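Local structure of cysteine hydrolase (Vibrio cholerae, 6V98) at residues Val47-Gly52 / Ser124-Trp129; Phe155-Ala160 / Ala168-Val173. The protein is a type VI secretion system effector of the peptidase CA clan, probably acting as a cysteine hydrolase on targets in attacked bacterial cells. All blocks are in the same frame, centred on the assembly; numbering follows the deposited sequence.

Interaction 1: residues Val47-Gly52 / Ser124-Trp129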
loop_
_atom_site.group_PDB
_atom_site.type_symbol
_atom_site.label_atom_id
_atom_site.label_comp_id
_atom_site.label_asym_id
_atom_site.label_seq_id
_atom_site.Cartn_x
_atom_site.Cartn_y
_atom_site.Cartn_z
ATOM N N VAL A 47 0.824 0.328 -0.938
ATOM C CA VAL A 47 -0.200 1.336 -0.668
ATOM C C VAL A 47 -0.496 2.122 -1.939
ATOM O O VAL A 47 0.415 2.551 -2.650
ATOM C CB VAL A 47 0.201 2.272 0.499
ATOM C CG1 VAL A 47 1.507 3.019 0.212
ATOM C CG2 VAL A 47 -0.950 3.228 0.851
ATOM N N ILE A 48 -1.780 2.293 -2.225
ATOM C CA ILE A 48 -2.245 3.163 -3.291
ATOM C C ILE A 48 -2.613 4.504 -2.689
ATOM O O ILE A 48 -3.299 4.564 -1.662
ATOM C CB ILE A 48 -3.461 2.555 -4.010
ATOM C CG1 ILE A 48 -3.081 1.205 -4.614
ATOM C CG2 ILE A 48 -3.957 3.522 -5.078
ATOM C CD1 ILE A 48 -4.277 0.434 -5.219
ATOM N N LEU A 49 -2.194 5.582 -3.343
ATOM C CA LEU A 49 -2.490 6.940 -2.902
ATOM C C LEU A 49 -3.208 7.674 -4.025
ATOM O O LEU A 49 -2.700 7.732 -5.147
ATOM C CB LEU A 49 -1.199 7.680 -2.525
ATOM C CG LEU A 49 -1.356 9.184 -2.298
ATOM C CD1 LEU A 49 -2.087 9.435 -1.000
ATOM C CD2 LEU A 49 0.001 9.867 -2.278
ATOM N N ILE A 50 -4.379 8.238 -3.735
ATOM C CA ILE A 50 -5.189 8.891 -4.761
ATOM C C ILE A 50 -5.548 10.309 -4.335
ATOM O O ILE A 50 -6.043 10.523 -3.222
ATOM C CB ILE A 50 -6.472 8.105 -5.065
ATOM C CG1 ILE A 50 -6.116 6.701 -5.541
ATOM C CG2 ILE A 50 -7.288 8.850 -6.131
ATOM C CD1 ILE A 50 -7.294 5.754 -5.549
ATOM N N ASN A 51 -5.305 11.268 -5.232
ATOM C CA ASN A 51 -5.795 12.635 -5.079
ATOM C C ASN A 51 -7.308 12.668 -5.271
ATOM O O ASN A 51 -7.807 12.349 -6.357
ATOM C CB ASN A 51 -5.121 13.553 -6.097
ATOM C CG ASN A 51 -5.417 15.023 -5.838
ATOM O OD1 ASN A 51 -6.573 15.434 -5.803
ATOM N ND2 ASN A 51 -4.369 15.813 -5.624
ATOM N N GLY A 52 -8.036 13.068 -4.224
ATOM C CA GLY A 52 -9.490 13.065 -4.282
ATOM C C GLY A 52 -10.092 14.099 -5.212
ATOM O O GLY A 52 -11.264 13.970 -5.587
ATOM N N SER A 124 -0.698 15.658 -0.562
ATOM C CA SER A 124 0.650 16.204 -0.718
ATOM C C SER A 124 1.563 15.749 0.416
ATOM O O SER A 124 2.751 15.482 0.194
ATOM C CB SER A 124 0.612 17.732 -0.801
ATOM O OG SER A 124 0.267 18.314 0.439
ATOM N N GLU A 125 1.024 15.628 1.630
ATOM C CA GLU A 125 1.840 15.156 2.745
ATOM C C GLU A 125 2.242 13.698 2.569
ATOM O O GLU A 125 3.375 13.314 2.890
ATOM C CB GLU A 125 1.088 15.337 4.054
ATOM C CG GLU A 125 0.868 16.794 4.452
ATOM C CD GLU A 125 -0.387 17.406 3.860
ATOM O OE1 GLU A 125 -0.667 18.580 4.187
ATOM O OE2 GLU A 125 -1.085 16.726 3.072
ATOM N N ALA A 126 1.316 12.861 2.096
ATOM C CA ALA A 126 1.645 11.456 1.871
ATOM C C ALA A 126 2.664 11.306 0.752
ATOM O O ALA A 126 3.615 10.518 0.863
ATOM C CB ALA A 126 0.378 10.665 1.539
ATOM N N ASP A 127 2.465 12.039 -0.344
ATOM C CA ASP A 127 3.413 11.990 -1.453
ATOM C C ASP A 127 4.795 12.437 -1.003
ATOM O O ASP A 127 5.807 11.808 -1.345
ATOM C CB ASP A 127 2.908 12.861 -2.603
ATOM C CG ASP A 127 3.664 12.617 -3.885
ATOM O OD1 ASP A 127 3.545 11.499 -4.425
ATOM O OD2 ASP A 127 4.369 13.539 -4.346
ATOM N N SER A 128 4.853 13.506 -0.214
ATOM C CA SER A 128 6.134 13.977 0.310
ATOM C C SER A 128 6.785 12.950 1.236
ATOM O O SER A 128 8.007 12.747 1.193
ATOM C CB SER A 128 5.926 15.305 1.041
ATOM O OG SER A 128 7.167 15.781 1.546
ATOM N N TRP A 129 5.991 12.302 2.092
ATOM C CA TRP A 129 6.538 11.308 3.018
ATOM C C TRP A 129 7.106 10.109 2.264
ATOM O O TRP A 129 8.216 9.644 2.559
ATOM C CB TRP A 129 5.446 10.883 4.005
ATOM C CG TRP A 129 5.843 10.018 5.186
ATOM C CD1 TRP A 129 6.075 10.438 6.461
ATOM C CD2 TRP A 129 5.974 8.592 5.202
ATOM N NE1 TRP A 129 6.357 9.366 7.269
ATOM C CE2 TRP A 129 6.308 8.220 6.520
ATOM C CE3 TRP A 129 5.860 7.597 4.225
ATOM C CZ2 TRP A 129 6.523 6.895 6.891
ATOM C CZ3 TRP A 129 6.064 6.275 4.593
ATOM C CH2 TRP A 129 6.391 5.934 5.914
#
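Leu-49 on strand 44-50 faces Ala-126 on helix 123-134, and their CA atoms, 7.8 Å apart, are the nearest such pair across the two segments. Strand 44-50 lies in the antiparallel sheet between strands 5-12 and 57-63, with Leu-49 bonded through its backbone to Arg-58 and Ile-50 to Phe-6. The strand reaches the helix through the side chain of Leu-49, which touches both a side-chain methyl and the helix backbone.

Leu-49 carries the strand's side of the contact. Its CG stands anti to the backbone N (chi1 169°), which carries both methyl groups out to the helix. There both approach the same methyl: CD1 of Leu-49 lies 3.7 Å from Ala-126 CB, and CD2 lies 3.9 Å from the same CB. Leu-49 CD2 also reaches the helix backbone, 3.8 Å from Asp-127 N, and brushes Asp-127 CB at 4.2 Å. Asp-127 thus offers only its base to the leucine; its carboxylate makes a salt bridge with Arg-131 on the same helix, and its side chain also touches Arg-58. Leu-7 and Phe-122 pack on Leu-49, and Met-163 packs on Ala-126. A helix packed in this way on one side of an antiparallel sheet is characteristic of alpha+beta folds, and here it lies within the TseH-like family region.

Interaction 2: residues Phe155-Ala160 / Ala168-Val173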
loop_
_atom_site.group_PDB
_atom_site.type_symbol
_atom_site.label_atom_id
_atom_site.label_comp_id
_atom_site.label_asym_id
_atom_site.label_seq_id
_atom_site.Cartn_x
_atom_site.Cartn_y
_atom_site.Cartn_z
ATOM N N PHE A 155 5.926 -0.386 6.914
ATOM C CA PHE A 155 6.050 0.800 6.066
ATOM C C PHE A 155 4.702 1.498 5.903
ATOM O O PHE A 155 4.579 2.717 6.085
ATOM C CB PHE A 155 6.593 0.369 4.697
ATOM C CG PHE A 155 6.721 1.477 3.685
ATOM C CD1 PHE A 155 7.613 2.520 3.889
ATOM C CD2 PHE A 155 6.012 1.431 2.493
ATOM C CE1 PHE A 155 7.775 3.526 2.948
ATOM C CE2 PHE A 155 6.162 2.431 1.533
ATOM C CZ PHE A 155 7.050 3.484 1.759
ATOM N N VAL A 156 3.678 0.725 5.532
ATOM C CA VAL A 156 2.358 1.299 5.268
ATOM C C VAL A 156 1.698 1.756 6.566
ATOM O O VAL A 156 1.029 2.802 6.609
ATOM C CB VAL A 156 1.492 0.269 4.513
ATOM C CG1 VAL A 156 0.100 0.835 4.224
ATOM C CG2 VAL A 156 2.160 -0.120 3.198
ATOM N N ILE A 157 1.865 0.984 7.644
ATOM C CA ILE A 157 1.310 1.402 8.929
ATOM C C ILE A 157 1.926 2.721 9.347
ATOM O O ILE A 157 1.226 3.639 9.796
ATOM C CB ILE A 157 1.541 0.328 10.007
ATOM C CG1 ILE A 157 0.852 -0.982 9.619
ATOM C CG2 ILE A 157 1.050 0.853 11.382
ATOM C CD1 ILE A 157 1.308 -2.160 10.440
ATOM N N ASP A 158 3.251 2.836 9.199
ATOM C CA ASP A 158 3.947 4.062 9.570
ATOM C C ASP A 158 3.459 5.245 8.745
ATOM O O ASP A 158 3.323 6.359 9.267
ATOM C CB ASP A 158 5.461 3.877 9.410
ATOM C CG ASP A 158 6.065 2.934 10.464
ATOM O OD1 ASP A 158 5.361 2.536 11.419
ATOM O OD2 ASP A 158 7.246 2.581 10.323
ATOM N N LEU A 159 3.170 5.024 7.457
ATOM C CA LEU A 159 2.601 6.094 6.637
ATOM C C LEU A 159 1.245 6.528 7.173
ATOM O O LEU A 159 0.965 7.727 7.314
ATOM C CB LEU A 159 2.459 5.632 5.182
ATOM C CG LEU A 159 1.700 6.570 4.236
ATOM C CD1 LEU A 159 2.405 7.896 4.056
ATOM C CD2 LEU A 159 1.500 5.880 2.897
ATOM N N ALA A 160 0.367 5.560 7.436
ATOM C CA ALA A 160 -0.976 5.898 7.890
ATOM C C ALA A 160 -0.922 6.584 9.243
ATOM O O ALA A 160 -1.610 7.590 9.466
ATOM C CB ALA A 160 -1.843 4.638 7.941
ATOM N N ALA A 168 -4.696 0.491 12.835
ATOM C CA ALA A 168 -4.805 -0.523 13.875
ATOM C C ALA A 168 -3.472 -0.712 14.588
ATOM O O ALA A 168 -2.391 -0.539 14.011
ATOM C CB ALA A 168 -5.283 -1.859 13.279
ATOM N N TRP A 169 -3.561 -1.076 15.865
ATOM C CA TRP A 169 -2.370 -1.235 16.689
ATOM C C TRP A 169 -1.358 -2.167 16.031
ATOM O O TRP A 169 -1.716 -3.213 15.488
ATOM C CB TRP A 169 -2.764 -1.778 18.058
ATOM C CG TRP A 169 -1.594 -2.155 18.900
ATOM C CD1 TRP A 169 -0.718 -1.306 19.510
ATOM C CD2 TRP A 169 -1.162 -3.480 19.220
ATOM N NE1 TRP A 169 0.231 -2.022 20.206
ATOM C CE2 TRP A 169 -0.022 -3.358 20.049
ATOM C CE3 TRP A 169 -1.633 -4.757 18.898
ATOM C CZ2 TRP A 169 0.648 -4.461 20.552
ATOM C CZ3 TRP A 169 -0.970 -5.855 19.408
ATOM C CH2 TRP A 169 0.162 -5.699 20.228
ATOM N N LYS A 170 -0.082 -1.773 16.094
ATOM C CA LYS A 170 1.009 -2.519 15.474
ATOM C C LYS A 170 1.651 -3.450 16.494
ATOM O O LYS A 170 2.306 -2.964 17.433
ATOM C CB LYS A 170 2.052 -1.553 14.914
ATOM C CG LYS A 170 3.015 -2.185 13.923
ATOM C CD LYS A 170 4.401 -1.550 13.924
ATOM C CE LYS A 170 4.412 -0.072 14.295
ATOM N NZ LYS A 170 5.705 0.599 13.906
ATOM N N PRO A 171 1.528 -4.766 16.350
ATOM C CA PRO A 171 2.148 -5.679 17.316
ATOM C C PRO A 171 3.653 -5.725 17.126
ATOM O O PRO A 171 4.178 -5.212 16.127
ATOM C CB PRO A 171 1.494 -7.036 17.002
ATOM C CG PRO A 171 0.930 -6.912 15.636
ATOM C CD PRO A 171 0.774 -5.470 15.291
ATOM N N PRO A 172 4.388 -6.310 18.076
ATOM C CA PRO A 172 5.843 -6.425 17.892
ATOM C C PRO A 172 6.233 -7.276 16.698
ATOM O O PRO A 172 7.338 -7.105 16.172
ATOM C CB PRO A 172 6.313 -7.063 19.211
ATOM C CG PRO A 172 5.236 -6.712 20.210
ATOM C CD PRO A 172 3.964 -6.781 19.407
ATOM N N VAL A 173 5.379 -8.208 16.279
ATOM C CA VAL A 173 5.614 -9.046 15.107
ATOM C C VAL A 173 4.466 -8.794 14.135
ATOM O O VAL A 173 3.320 -9.185 14.396
ATOM C CB VAL A 173 5.722 -10.536 15.473
ATOM C CG1 VAL A 173 5.758 -11.394 14.223
ATOM C CG2 VAL A 173 6.964 -10.795 16.310
#
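A salt bridge between Asp-158 on helix 154-162 and Lys-170 in the following loop is the polar link of this contact. Lys-170 NZ donates a hydrogen bond to Asp-158 OD1 at 3.2 Å, a rather long bond that meets the syn lone pair of the oxygen, on the side of the other carboxylate oxygen. The two side chains cross at about a right angle. Both residues are partly exposed, and solvent probably screens part of the attraction between the charges.

The lysine does not reach the aspartate as an extended chain. It bends at chi2 (-149°) and again at chi3 (-30°), and Lys-170 CE passes 4.0 Å from Asp-158 OD1 just before the ammonium.

Nearer its root, the same side chain turns apolar. Lys-170 CG rests against the CD1 methyl of Ile-157 at 3.9 Å, with the CA atoms of these two residues 7.6 Å apart. Ile-157 is buried: Pro-167, Val-174 and Tyr-179 also touch its side chain, so the lysine's methylene adds to an existing apolar cluster. Tyr-179, on helix 176-184, also bonds through its hydroxyl to Ala-168 O, tying the loop to that next helix. The contact thus joins the irregular, proline-containing connection between helices 154-162 and 176-184 back onto the first of them, by a partly exposed ion pair and aliphatic packing on Ile-157. That helix begins just after Cys-152, modified in this crystal, consistent with the clan CA pattern of a cysteine at a helix start.

Overall arrangement
Interaction 1 is buried and made by van der Waals contacts, with apolar side chains at its centre, whereas interaction 2 is only partly buried and adds a salt bridge to its aliphatic contact. They follow one another along the chain, their centres about 17 Å apart, and helix 154-162 connects them. Trp-129 of the first reaches over to this helix, with CE3 3.5 Å from Leu-159 CD1, while Val-47 CG1 meets Leu-159 CD2 at 3.9 Å. The helix therefore packs one flank on strand 44-50 and helix 123-134, and turns Ile-157 and Asp-158 to the loop. The buried contact relies on methyls between strand and helix; the partly buried one combines a methyl contact with a charged pair.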